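Local coordinates for protein aeromonas extracellular serine protease (Aeromonas sobria, PDB 3WQB) that cleaves peptide bonds after Lys-Lys and Lys-Arg pairs as a secreted, calcium-binding serine protease of the furin subfamily that attacks host plasma proteins, at residues I417-N420 and K421-L425; L481-R485 and L486-L490. The protein carries 1 engineered substitution. One frame throughout, in Å; residues are numbered along the deposited sequence.

From the N terminus the chain first builds the subtilisin domain around its parallel sheet, and only late in sequence does it reach contact 1, where residues 417-425 leave a loop and wind into helix 419-426 beside helices 60-64, 335-352 and 358-368. It then passes into the P-domain and makes contact 2, the connection 483-488 with the ends of the strands 471-482 and 489-494 that it joins, a calcium ion at its edge. Contact 1 is the capped first turn of a helix and contact 2 closes a short connection between two strands; they follow in series without nesting or crossing. The centres of contact 1 and contact 2 are about 41 Å apart, on opposite sides of the chain's centre.

Contact 1: I417-N420 and K421-L425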
loop_
_atom_site.group_PDB
_atom_site.type_symbol
_atom_site.label_atom_id
_atom_site.label_comp_id
_atom_site.label_asym_id
_atom_site.label_seq_id
_atom_site.Cartn_x
_atom_site.Cartn_y
_atom_site.Cartn_z
ATOM N N ILE A 417 1.183 -8.675 13.412
ATOM C CA ILE A 417 1.351 -10.078 13.034
ATOM C C ILE A 417 1.921 -10.919 14.179
ATOM O O ILE A 417 2.893 -10.524 14.834
ATOM C CB ILE A 417 2.257 -10.190 11.810
ATOM C CG1 ILE A 417 1.543 -9.597 10.589
ATOM C CG2 ILE A 417 2.663 -11.642 11.560
ATOM C CD1 ILE A 417 2.395 -9.552 9.328
ATOM N N ASP A 418 1.307 -12.077 14.406
ATOM C CA ASP A 418 1.788 -13.060 15.373
ATOM C C ASP A 418 1.850 -14.380 14.621
ATOM O O ASP A 418 0.857 -15.094 14.513
ATOM C CB ASP A 418 0.820 -13.144 16.557
ATOM C CG ASP A 418 1.278 -14.104 17.651
ATOM O OD1 ASP A 418 2.097 -15.012 17.376
ATOM O OD2 ASP A 418 0.766 -13.964 18.788
ATOM N N VAL A 419 3.018 -14.698 14.072
ATOM C CA VAL A 419 3.145 -15.879 13.214
ATOM C C VAL A 419 2.881 -17.173 13.988
ATOM O O VAL A 419 2.209 -18.087 13.480
ATOM C CB VAL A 419 4.539 -15.938 12.541
ATOM C CG1 VAL A 419 4.799 -17.321 11.930
ATOM C CG2 VAL A 419 4.668 -14.847 11.484
ATOM N N ASN A 420 3.419 -17.269 15.201
ATOM C CA ASN A 420 3.232 -18.479 15.993
ATOM C C ASN A 420 1.756 -18.761 16.243
ATOM O O ASN A 420 1.315 -19.909 16.107
ATOM C CB ASN A 420 3.919 -18.348 17.349
ATOM C CG ASN A 420 5.424 -18.274 17.261
ATOM O OD1 ASN A 420 6.039 -18.563 16.230
ATOM N ND2 ASN A 420 6.033 -17.887 18.370
ATOM N N LYS A 421 0.999 -17.723 16.599
ATOM C CA LYS A 421 -0.424 -17.900 16.887
ATOM C C LYS A 421 -1.210 -18.196 15.612
ATOM O O LYS A 421 -2.126 -19.019 15.623
ATOM C CB LYS A 421 -0.998 -16.693 17.628
ATOM C CG LYS A 421 -2.406 -16.907 18.170
ATOM C CD LYS A 421 -2.848 -15.738 19.030
ATOM C CE LYS A 421 -4.299 -15.919 19.444
ATOM N NZ LYS A 421 -4.744 -14.830 20.345
ATOM N N ALA A 422 -0.830 -17.563 14.501
ATOM C CA ALA A 422 -1.451 -17.879 13.221
ATOM C C ALA A 422 -1.266 -19.355 12.888
ATOM O O ALA A 422 -2.192 -20.012 12.417
ATOM C CB ALA A 422 -0.896 -16.984 12.107
ATOM N N LEU A 423 -0.068 -19.877 13.148
ATOM C CA LEU A 423 0.205 -21.301 12.924
ATOM C C LEU A 423 -0.574 -22.216 13.862
ATOM O O LEU A 423 -1.001 -23.289 13.454
ATOM C CB LEU A 423 1.700 -21.595 13.024
ATOM C CG LEU A 423 2.543 -21.074 11.862
ATOM C CD1 LEU A 423 4.013 -21.093 12.248
ATOM C CD2 LEU A 423 2.298 -21.894 10.612
ATOM N N GLU A 424 -0.747 -21.800 15.110
ATOM C CA GLU A 424 -1.590 -22.539 16.050
ATOM C C GLU A 424 -3.025 -22.631 15.535
ATOM O O GLU A 424 -3.641 -23.693 15.561
ATOM C CB GLU A 424 -1.566 -21.870 17.422
ATOM C CG GLU A 424 -2.308 -22.623 18.504
ATOM C CD GLU A 424 -2.157 -21.955 19.847
ATOM O OE1 GLU A 424 -2.882 -20.975 20.106
ATOM O OE2 GLU A 424 -1.299 -22.398 20.637
ATOM N N LEU A 425 -3.552 -21.521 15.039
ATOM C CA LEU A 425 -4.916 -21.511 14.536
ATOM C C LEU A 425 -5.023 -22.304 13.237
ATOM O O LEU A 425 -6.031 -22.963 12.985
ATOM C CB LEU A 425 -5.417 -20.077 14.334
ATOM C CG LEU A 425 -5.626 -19.172 15.553
ATOM C CD1 LEU A 425 -6.237 -17.848 15.130
ATOM C CD2 LEU A 425 -6.501 -19.848 16.598
#
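Asp418 starts the helix by catching the backbone NH of Lys421 with its carboxylate. Its CB lies 4.1 Å from CB of Lys421, and from there the side chain leans over the first turn: CG stands anti to the backbone N (chi1 -177°), which brings the carboxylate to an NH of the first helical turn. CG passes 3.4 Å from Lys421 CB. At the tip the oxygens differ in task. OD1 accepts from Lys421 N at 3.0 Å, met from well above the carboxylate plane, and also bonds to Asn58. OD2 rests against the lysine methylenes, 3.5 Å from CB of Lys421. Aspartate suits this place because its side chain is short enough to fold back and offer an acceptor to the helix start, and its negative charge would probably be eased by the positive end of the helix dipole.

The carbonyl of Asp418 then opens the regular pattern, its O taking Ala422 N at 3.0 Å, and Val419 and Asn420 continue it with bonds to Leu423 and Glu424. On the inner side Val419 CG1 and Leu423 CD1 lie side by side at 3.9 Å, pointing the same way; both branched apolar chains pack against helices 60-64 and 335-352. Asn420 turns its amide elsewhere, ND2 to Ile16 O and OD1 to Trp61 N, so that a buried polar group is satisfied while it ties the helix to helix 60-64. Altogether this is an N-cap with an aspartate at the head of an alpha-helix, here helix 419-426 of the subtilisin-like part of the protein.

Contact 2: L481-R485 and L486-L490; sequences LDHQR and LPDLL. With CA (calcium ion), chain D.
Asp488 OD2 is gripped by a calcium ion at 2.3 Å and by two nitrogens of Arg485 in a salt bridge. Arg485 NE donates to Asp488 OD2 at 2.9 Å, lying equally close to OD1, and NH2 donates to OD2 at 3.2 Å, both from the syn side and nearly within the guanidinium plane, which stands 86° to the carboxylate. Bending the arginine chain at chi3 (76°) brings this side-on grip about, while NH1 bonds to Gly557 O. Aspartate suits the place because one short carboxylate can serve metal and arginine together; its OD1 also pairs with Arg559, and the surrounding positive charge would probably favour the ionised form. The other protein residues at the ion are Asp454, Asp553, Ala555, Asn578 and Asn579.

A backbone bond, Asp488 N to Arg485 O, holds the turn, and Arg485 N donates to His483 ND1 at 3.0 Å. Histidine suits its place because ND1 accepts while NE2 bonds to Asp553, another calcium ligand. Leu489 CD2 lies over one face of this ring, 4.0 Å from its centroid, a CH-pi contact. Leu481 CD1 meets Leu489 CD1 tip to tip at 3.6 Å and Leu486 CD2 at 4.0 Å; leucines suit this buried apolar patch.

Loop 483-485 and 3-10 turn 486-488 together join strands 471-482 and 489-494, of different antiparallel P-domain sheets; Leu481 and Leu486 lean on strand 527-535, Leu489 on strand 545-553.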
loop_
_atom_site.group_PDB
_atom_site.type_symbol
_atom_site.label_atom_id
_atom_site.label_comp_id
_atom_site.label_asym_id
_atom_site.label_seq_id
_atom_site.Cartn_x
_atom_site.Cartn_y
_atom_site.Cartn_z
ATOM N N LEU A 481 -18.835 13.769 -5.035
ATOM C CA LEU A 481 -19.352 14.962 -4.376
ATOM C C LEU A 481 -18.623 16.192 -4.894
ATOM O O LEU A 481 -17.521 16.091 -5.439
ATOM C CB LEU A 481 -19.243 14.847 -2.841
ATOM C CG LEU A 481 -17.872 14.675 -2.182
ATOM C CD1 LEU A 481 -17.149 16.016 -2.050
ATOM C CD2 LEU A 481 -18.042 14.041 -0.810
ATOM N N ASP A 482 -19.250 17.350 -4.711
ATOM C CA ASP A 482 -18.589 18.635 -4.933
ATOM C C ASP A 482 -18.327 19.312 -3.605
ATOM O O ASP A 482 -19.204 19.355 -2.739
ATOM C CB ASP A 482 -19.460 19.560 -5.781
ATOM C CG ASP A 482 -19.587 19.103 -7.224
ATOM O OD1 ASP A 482 -18.733 18.328 -7.707
ATOM O OD2 ASP A 482 -20.547 19.548 -7.883
ATOM N N HIS A 483 -17.115 19.834 -3.448
ATOM C CA HIS A 483 -16.738 20.607 -2.271
ATOM C C HIS A 483 -15.443 21.342 -2.556
ATOM O O HIS A 483 -14.500 20.767 -3.106
ATOM C CB HIS A 483 -16.563 19.703 -1.046
ATOM C CG HIS A 483 -16.448 20.449 0.242
ATOM N ND1 HIS A 483 -15.278 21.049 0.653
ATOM C CD2 HIS A 483 -17.352 20.675 1.223
ATOM C CE1 HIS A 483 -15.474 21.636 1.821
ATOM N NE2 HIS A 483 -16.722 21.419 2.193
ATOM N N GLN A 484 -15.407 22.617 -2.178
ATOM C CA GLN A 484 -14.299 23.502 -2.529
ATOM C C GLN A 484 -13.026 23.353 -1.680
ATOM O O GLN A 484 -11.983 23.884 -2.045
ATOM C CB GLN A 484 -14.754 24.965 -2.500
ATOM C CG GLN A 484 -15.803 25.342 -3.529
ATOM C CD GLN A 484 -16.438 26.684 -3.222
ATOM O OE1 GLN A 484 -16.690 27.021 -2.060
ATOM N NE2 GLN A 484 -16.699 27.460 -4.267
ATOM N N ARG A 485 -13.117 22.659 -0.549
ATOM C CA ARG A 485 -11.947 22.385 0.293
ATOM C C ARG A 485 -11.995 20.959 0.842
ATOM O O ARG A 485 -12.349 20.712 1.997
ATOM C CB ARG A 485 -11.797 23.432 1.403
ATOM C CG ARG A 485 -10.497 23.289 2.179
ATOM C CD ARG A 485 -10.176 24.504 3.038
ATOM N NE ARG A 485 -10.998 24.557 4.242
ATOM C CZ ARG A 485 -10.643 25.161 5.371
ATOM N NH1 ARG A 485 -9.474 25.803 5.462
ATOM N NH2 ARG A 485 -11.466 25.121 6.416
ATOM N N LEU A 486 -11.606 20.017 -0.011
ATOM C CA LEU A 486 -11.784 18.591 0.269
ATOM C C LEU A 486 -11.322 18.088 1.636
ATOM O O LEU A 486 -12.010 17.266 2.230
ATOM C CB LEU A 486 -11.184 17.718 -0.845
ATOM C CG LEU A 486 -11.963 17.709 -2.164
ATOM C CD1 LEU A 486 -11.115 17.108 -3.267
ATOM C CD2 LEU A 486 -13.293 16.970 -2.029
ATOM N N PRO A 487 -10.168 18.577 2.148
ATOM C CA PRO A 487 -9.728 18.045 3.443
ATOM C C PRO A 487 -10.621 18.427 4.628
ATOM O O PRO A 487 -10.417 17.909 5.709
ATOM C CB PRO A 487 -8.305 18.608 3.599
ATOM C CG PRO A 487 -7.867 18.846 2.189
ATOM C CD PRO A 487 -9.098 19.362 1.509
ATOM N N ASP A 488 -11.625 19.280 4.417
ATOM C CA ASP A 488 -12.620 19.533 5.458
ATOM C C ASP A 488 -13.518 18.332 5.724
ATOM O O ASP A 488 -14.214 18.299 6.733
ATOM C CB ASP A 488 -13.502 20.732 5.091
ATOM C CG ASP A 488 -12.787 22.062 5.245
ATOM O OD1 ASP A 488 -11.622 22.071 5.693
ATOM O OD2 ASP A 488 -13.407 23.097 4.910
ATOM N N LEU A 489 -13.518 17.358 4.818
ATOM C CA LEU A 489 -14.513 16.292 4.865
ATOM C C LEU A 489 -14.105 15.064 5.664
ATOM O O LEU A 489 -13.005 14.513 5.500
ATOM C CB LEU A 489 -14.955 15.898 3.451
ATOM C CG LEU A 489 -15.543 17.025 2.598
ATOM C CD1 LEU A 489 -15.865 16.478 1.239
ATOM C CD2 LEU A 489 -16.779 17.662 3.237
ATOM N N LEU A 490 -15.013 14.675 6.552
ATOM C CA LEU A 490 -14.964 13.424 7.288
ATOM C C LEU A 490 -15.985 12.487 6.649
ATOM O O LEU A 490 -17.181 12.814 6.579
ATOM C CB LEU A 490 -15.317 13.688 8.761
ATOM C CG LEU A 490 -15.654 12.490 9.647
ATOM C CD1 LEU A 490 -14.406 11.687 9.932
ATOM C CD2 LEU A 490 -16.285 12.951 10.946
HETATM CA CA CA D . -15.416 24.109 5.550
#